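Local coordinates for protein DocCel5: Type I dockerin repeat domain from A. cellulolyticus family 5 endoglucanase WP_010249057 S51I, L52N mutant (Acetivibrio cellulolyticus, PDB 5NRM) that probably docks a family 5 endoglucanase into the cellulosome, as a calcium-binding type I dockerin that complexes the sixth cohesin of scaffoldin B, at residues I47-N50 against D51-I54; A53-R56 against M57-G61. All blocks are in the same frame, centred on the assembly; numbering follows the deposited sequence.

Contact 1: I47-N50 against D51-I54; sequences ININ and DFAI. With CA (calcium ion), chain D.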
ATOM      1  N   ILE B  47     -10.425   5.413  21.320  1.00 28.82           N
ATOM      2  CA  ILE B  47      -9.454   5.242  20.252  1.00 28.02           C
ATOM      3  C   ILE B  47      -8.038   4.993  20.771  1.00 29.22           C
ATOM      4  O   ILE B  47      -7.452   5.770  21.546  1.00 30.80           O
ATOM      5  CB  ILE B  47      -9.495   6.452  19.297  1.00 27.41           C
ATOM      6  CG1 ILE B  47     -10.893   6.615  18.681  1.00 27.25           C
ATOM      7  CG2 ILE B  47      -8.416   6.327  18.244  1.00 26.95           C
ATOM      8  CD1 ILE B  47     -11.291   8.063  18.611  1.00 27.90           C
ATOM      9  N   ASN B  48      -7.498   3.817  20.465  1.00 28.78           N
ATOM     10  CA  ASN B  48      -6.177   3.508  20.988  1.00 29.85           C
ATOM     11  C   ASN B  48      -5.421   2.617  19.974  1.00 28.87           C
ATOM     12  O   ASN B  48      -5.876   2.437  18.826  1.00 27.65           O
ATOM     13  CB  ASN B  48      -6.263   2.928  22.408  1.00 33.02           C
ATOM     14  CG  ASN B  48      -6.521   1.459  22.426  1.00 33.84           C
ATOM     15  OD1 ASN B  48      -7.087   0.951  21.492  1.00 32.34           O
ATOM     16  ND2 ASN B  48      -6.109   0.771  23.494  1.00 36.51           N
ATOM     17  N   ILE B  49      -4.250   2.132  20.374  1.00 30.28           N
ATOM     18  CA  ILE B  49      -3.384   1.362  19.447  1.00 29.70           C
ATOM     19  C   ILE B  49      -4.151   0.158  18.846  1.00 28.75           C
ATOM     20  O   ILE B  49      -3.883  -0.275  17.724  1.00 26.24           O
ATOM     21  CB  ILE B  49      -2.050   0.925  20.170  1.00 32.76           C
ATOM     22  CG1 ILE B  49      -0.977   0.428  19.158  1.00 32.59           C
ATOM     23  CG2 ILE B  49      -2.302  -0.156  21.195  1.00 35.50           C
ATOM     24  CD1 ILE B  49      -0.313   1.534  18.356  1.00 31.65           C
ATOM     25  N   ASN B  50      -5.114  -0.399  19.580  1.00 29.46           N
ATOM     26  CA  ASN B  50      -5.825  -1.546  19.055  0.70 29.62           C
ATOM     27  C   ASN B  50      -6.706  -1.184  17.820  1.00 27.02           C
ATOM     28  O   ASN B  50      -6.808  -1.968  16.891  1.00 26.15           O
ATOM     29  CB  ASN B  50      -6.548  -2.283  20.178  0.70 32.72           C
ATOM     30  CG  ASN B  50      -5.607  -2.654  21.336  0.70 35.75           C
ATOM     31  OD1 ASN B  50      -4.906  -1.818  21.930  0.70 36.87           O
ATOM     32  ND2 ASN B  50      -5.593  -3.908  21.659  0.70 37.92           N
ATOM     33  N   ASP B  51      -7.342  -0.022  17.825  1.00 25.18           N
ATOM     34  CA  ASP B  51      -8.146   0.413  16.668  1.00 23.24           C
ATOM     35  C   ASP B  51      -7.258   0.607  15.472  1.00 20.97           C
ATOM     36  O   ASP B  51      -7.665   0.335  14.339  1.00 19.88           O
ATOM     37  CB  ASP B  51      -8.865   1.718  17.004  1.00 22.79           C
ATOM     38  CG  ASP B  51      -9.762   1.572  18.216  1.00 25.08           C
ATOM     39  OD1 ASP B  51     -10.810   0.903  18.100  1.00 25.61           O
ATOM     40  OD2 ASP B  51      -9.401   2.116  19.304  1.00 25.56           O
ATOM     41  N   PHE B  52      -6.085   1.157  15.732  1.00 20.88           N
ATOM     42  CA  PHE B  52      -5.053   1.351  14.684  1.00 19.17           C
ATOM     43  C   PHE B  52      -4.608   0.001  14.115  1.00 19.65           C
ATOM     44  O   PHE B  52      -4.567  -0.172  12.890  1.00 18.14           O
ATOM     45  CB  PHE B  52      -3.873   2.104  15.331  1.00 20.20           C
ATOM     46  CG  PHE B  52      -2.670   2.304  14.472  1.00 19.44           C
ATOM     47  CD1 PHE B  52      -2.632   3.302  13.526  1.00 17.78           C
ATOM     48  CD2 PHE B  52      -1.551   1.495  14.635  1.00 20.84           C
ATOM     49  CE1 PHE B  52      -1.487   3.478  12.723  1.00 17.68           C
ATOM     50  CE2 PHE B  52      -0.429   1.670  13.838  1.00 20.91           C
ATOM     51  CZ  PHE B  52      -0.375   2.686  12.915  1.00 18.92           C
ATOM     52  N   ALA B  53      -4.347  -0.970  15.007  1.00 21.44           N
ATOM     53  CA  ALA B  53      -4.009  -2.321  14.558  1.00 22.26           C
ATOM     54  C   ALA B  53      -5.088  -2.896  13.661  1.00 21.94           C
ATOM     55  O   ALA B  53      -4.761  -3.551  12.661  1.00 20.85           O
ATOM     56  CB  ALA B  53      -3.751  -3.254  15.734  1.00 24.96           C
ATOM     57  N   ILE B  54      -6.344  -2.696  14.004  1.00 21.80           N
ATOM     58  CA  ILE B  54      -7.481  -3.181  13.229  1.00 21.87           C
ATOM     59  C   ILE B  54      -7.574  -2.489  11.857  1.00 19.71           C
ATOM     60  O   ILE B  54      -7.866  -3.176  10.844  1.00 19.57           O
ATOM     61  CB  ILE B  54      -8.823  -3.072  13.999  1.00 23.08           C
ATOM     62  CG1 ILE B  54      -8.935  -4.076  15.133  1.00 25.91           C
ATOM     63  CG2 ILE B  54     -10.073  -3.209  13.126  1.00 22.76           C
ATOM     64  CD1 ILE B  54     -10.033  -3.778  16.152  1.00 27.64           C
TER
HETATM   65 CA    CA D 102     -11.270   1.210  20.476  1.00 19.21          CA
HETATM   66  O   HOH W   1      -9.339   0.242  21.813  1.00 23.74           O

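Contact 2: A53-R56 against M57-G61; sequences AIMR and MYLLG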
ATOM      1  N   ALA B  53      -4.347  -0.970  15.007  1.00 21.44           N
ATOM      2  CA  ALA B  53      -4.009  -2.321  14.558  1.00 22.26           C
ATOM      3  C   ALA B  53      -5.088  -2.896  13.661  1.00 21.94           C
ATOM      4  O   ALA B  53      -4.761  -3.551  12.661  1.00 20.85           O
ATOM      5  CB  ALA B  53      -3.751  -3.254  15.734  1.00 24.96           C
ATOM      6  N   ILE B  54      -6.344  -2.696  14.004  1.00 21.80           N
ATOM      7  CA  ILE B  54      -7.481  -3.181  13.229  1.00 21.87           C
ATOM      8  C   ILE B  54      -7.574  -2.489  11.857  1.00 19.71           C
ATOM      9  O   ILE B  54      -7.866  -3.176  10.844  1.00 19.57           O
ATOM     10  CB  ILE B  54      -8.823  -3.072  13.999  1.00 23.08           C
ATOM     11  CG1 ILE B  54      -8.935  -4.076  15.133  1.00 25.91           C
ATOM     12  CG2 ILE B  54     -10.073  -3.209  13.126  1.00 22.76           C
ATOM     13  CD1 ILE B  54     -10.033  -3.778  16.152  1.00 27.64           C
ATOM     14  N   MET B  55      -7.384  -1.179  11.814  1.00 18.65           N
ATOM     15  CA  MET B  55      -7.407  -0.474  10.537  1.00 17.26           C
ATOM     16  C   MET B  55      -6.319  -1.054   9.637  1.00 16.83           C
ATOM     17  O   MET B  55      -6.545  -1.175   8.392  1.00 14.45           O
ATOM     18  CB  MET B  55      -7.334   1.074  10.603  1.00 17.61           C
ATOM     19  CG  MET B  55      -7.702   1.782   9.160  1.00 17.31           C
ATOM     20  SD  MET B  55      -7.421   3.537   9.422  1.00 24.95           S
ATOM     21  CE  MET B  55      -9.175   3.776   9.912  1.00 22.83           C
ATOM     22  N   ARG B  56      -5.139  -1.358  10.204  1.00 17.43           N
ATOM     23  CA  ARG B  56      -4.039  -1.932   9.406  1.00 17.68           C
ATOM     24  C   ARG B  56      -4.511  -3.262   8.789  1.00 17.80           C
ATOM     25  O   ARG B  56      -4.314  -3.486   7.600  1.00 16.07           O
ATOM     26  CB  ARG B  56      -2.727  -2.142  10.223  1.00 19.74           C
ATOM     27  CG  ARG B  56      -1.576  -2.832   9.419  1.00 22.01           C
ATOM     28  CD  ARG B  56      -0.217  -2.788  10.181  1.00 25.42           C
ATOM     29  NE  ARG B  56       0.922  -3.538   9.539  1.00 28.42           N
ATOM     30  CZ  ARG B  56       1.940  -2.961   8.840  1.00 31.21           C
ATOM     31  NH1 ARG B  56       2.029  -1.595   8.664  1.00 34.06           N
ATOM     32  NH2 ARG B  56       2.847  -3.708   8.302  1.00 30.16           N
ATOM     33  N   MET B  57      -5.166  -4.106   9.569  1.00 19.82           N
ATOM     34  CA  MET B  57      -5.670  -5.395   9.048  1.00 21.03           C
ATOM     35  C   MET B  57      -6.658  -5.152   7.920  1.00 19.23           C
ATOM     36  O   MET B  57      -6.636  -5.838   6.915  1.00 18.71           O
ATOM     37  CB  MET B  57      -6.369  -6.204  10.112  1.00 24.62           C
ATOM     38  CG  MET B  57      -5.430  -6.707  11.166  1.00 27.29           C
ATOM     39  SD  MET B  57      -6.332  -7.343  12.640  1.00 33.10           S
ATOM     40  CE  MET B  57      -7.654  -8.354  11.959  1.00 34.14           C
ATOM     41  N   TYR B  58      -7.527  -4.151   8.054  1.00 17.54           N
ATOM     42  CA  TYR B  58      -8.498  -3.840   6.999  1.00 16.85           C
ATOM     43  C   TYR B  58      -7.816  -3.376   5.704  1.00 14.73           C
ATOM     44  O   TYR B  58      -8.154  -3.814   4.573  1.00 14.04           O
ATOM     45  CB  TYR B  58      -9.542  -2.788   7.483  1.00 17.94           C
ATOM     46  CG  TYR B  58     -10.469  -2.296   6.431  1.00 18.96           C
ATOM     47  CD1 TYR B  58     -11.633  -2.987   6.129  1.00 22.64           C
ATOM     48  CD2 TYR B  58     -10.175  -1.151   5.714  1.00 18.83           C
ATOM     49  CE1 TYR B  58     -12.480  -2.521   5.132  1.00 24.13           C
ATOM     50  CE2 TYR B  58     -11.017  -0.698   4.726  1.00 20.55           C
ATOM     51  CZ  TYR B  58     -12.170  -1.404   4.467  1.00 23.11           C
ATOM     52  OH  TYR B  58     -12.928  -0.906   3.430  1.00 28.94           O
ATOM     53  N   LEU B  59      -6.849  -2.478   5.856  1.00 12.76           N
ATOM     54  CA  LEU B  59      -6.170  -1.933   4.694  1.00 11.42           C
ATOM     55  C   LEU B  59      -5.321  -3.000   4.014  1.00 11.56           C
ATOM     56  O   LEU B  59      -5.092  -2.881   2.794  1.00 10.83           O
ATOM     57  CB  LEU B  59      -5.294  -0.753   5.125  1.00 10.91           C
ATOM     58  CG  LEU B  59      -6.142   0.466   5.507  1.00 10.56           C
ATOM     59  CD1 LEU B  59      -5.242   1.573   6.104  1.00 10.62           C
ATOM     60  CD2 LEU B  59      -6.971   1.012   4.330  1.00 10.64           C
ATOM     61  N   LEU B  60      -4.877  -3.994   4.767  1.00 12.61           N
ATOM     62  CA  LEU B  60      -4.163  -5.138   4.198  1.00 13.15           C
ATOM     63  C   LEU B  60      -5.064  -6.268   3.641  1.00 14.36           C
ATOM     64  O   LEU B  60      -4.571  -7.294   3.242  1.00 14.88           O
ATOM     65  CB  LEU B  60      -3.102  -5.713   5.154  1.00 14.17           C
ATOM     66  CG  LEU B  60      -1.897  -4.786   5.366  1.00 13.64           C
ATOM     67  CD1 LEU B  60      -1.045  -5.234   6.543  1.00 15.37           C
ATOM     68  CD2 LEU B  60      -1.131  -4.616   4.085  1.00 13.16           C
ATOM     69  N   GLY B  61      -6.378  -6.080   3.690  1.00 14.87           N
ATOM     70  CA  GLY B  61      -7.318  -7.075   3.245  1.00 16.61           C
ATOM     71  C   GLY B  61      -7.400  -8.346   4.080  1.00 19.12           C
ATOM     72  O   GLY B  61      -7.827  -9.423   3.607  1.00 21.02           O
TER

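Contact 1: I47-N50 against D51-I54
A capping box opens helix 49-59 at the end of an EF-hand-type calcium loop, and Asn-48 and Asp-51 form it. OD1 of Asn-48, the N-cap residue, accepts from Asn-50 N at 3.1 Å, the donor lying well above the amide carbonyl plane. In return, Asn-48 N gives a hydrogen bond to Asp-51 OD2 at 2.8 Å, fairly straight (158°) and received on the anti lone pair. With CG beside its backbone N (chi1 -58°), Asp-51 turns its carboxylate back toward the backbone of Asn-48, and both oxygens grip the calcium ion, OD1 and OD2 each 2.4 Å from it. Aspartate suits this place because its short carboxylate can chelate the metal through both oxygens while OD2 also takes the capping bond. Water 1 is a further ligand, and Asp-40, Asn-42, Asp-44 and the Ser-46 carbonyl complete the site. Ile-49, probably one of the two engineered residues of this variant, brings CD1 to 3.9 Å from Phe-52 CD2, approaching the ring obliquely. Ala-53 N bonds to Ile-49 O and Ile-54 N to Asn-50 O, carrying the helix onward. Phe-52 stacks on Phe-16 and packs with Leu-23 of helix 13-23, while Ile-49 rests on Arg-20 of that helix.

Contact 2: A53-R56 against M57-G61
Met-55 and Arg-56 both carry CG opposite their backbone N (chi1 -167° and 176°), whereas Leu-59 and Leu-60 keep CG beside theirs, so that Met-55 meets Leu-59, and Arg-56 meets Leu-60, one turn further along the C-terminal part of helix 49-59, which ends in a Schellman motif. Met-55 CG touches Leu-59 CD1 at 3.9 Å, the two chains slanting across one another. Unbranched methionine can bend at its thioether, as it does here, and so suits a buried place against helix 13-23, where it packs on Phe-16 and Met-19; Leu-59 also reaches Phe-16. Arg-56 and Leu-60 instead run side by side in the same direction. The arginine is stretched out from CG to NE, laying its aliphatic stem along the leucine, with CG 3.8 Å and NE 4.0 Å from Leu-60 CD1. This carries the guanidinium to the partner chain, presumably the cohesin, where NH2 makes a weak hydrogen bond to Phe-64 O of that chain. Leu-59 and Leu-60 both pack on Leu-77 of the same partner. Around the turn Met-57 sets its CG 3.6 Å from Ala-53 O, whose carbonyl accepts from Met-57 N. Leu-60 N still makes the regular helical bond to Arg-56 O, at 2.9 Å. Gly-61 then turns to a positive phi of 68°, a conformation glycine adopts readily, and its N bonds back to Tyr-58 O at 3.0 Å.

Contacts 1 and 2 treat the two ends of helix 49-59 and share Ala-53 and Ile-54, where one begins as the other finishes; their centres are 10 Å apart. Both are partly buried, with a face turned to helix 13-23 and meeting Phe-16 there. The chemistry changes along the axis. At the start, polar side chains replace missing helical partners, and the calcium loop is tied directly to the first turn. At the finish, apolar and long-stemmed side chains dominate, while a glycine turns the backbone off the helix. The partner chain meets contact 1 through Phe-52 alone, but four residues of contact 2 lie within its reach.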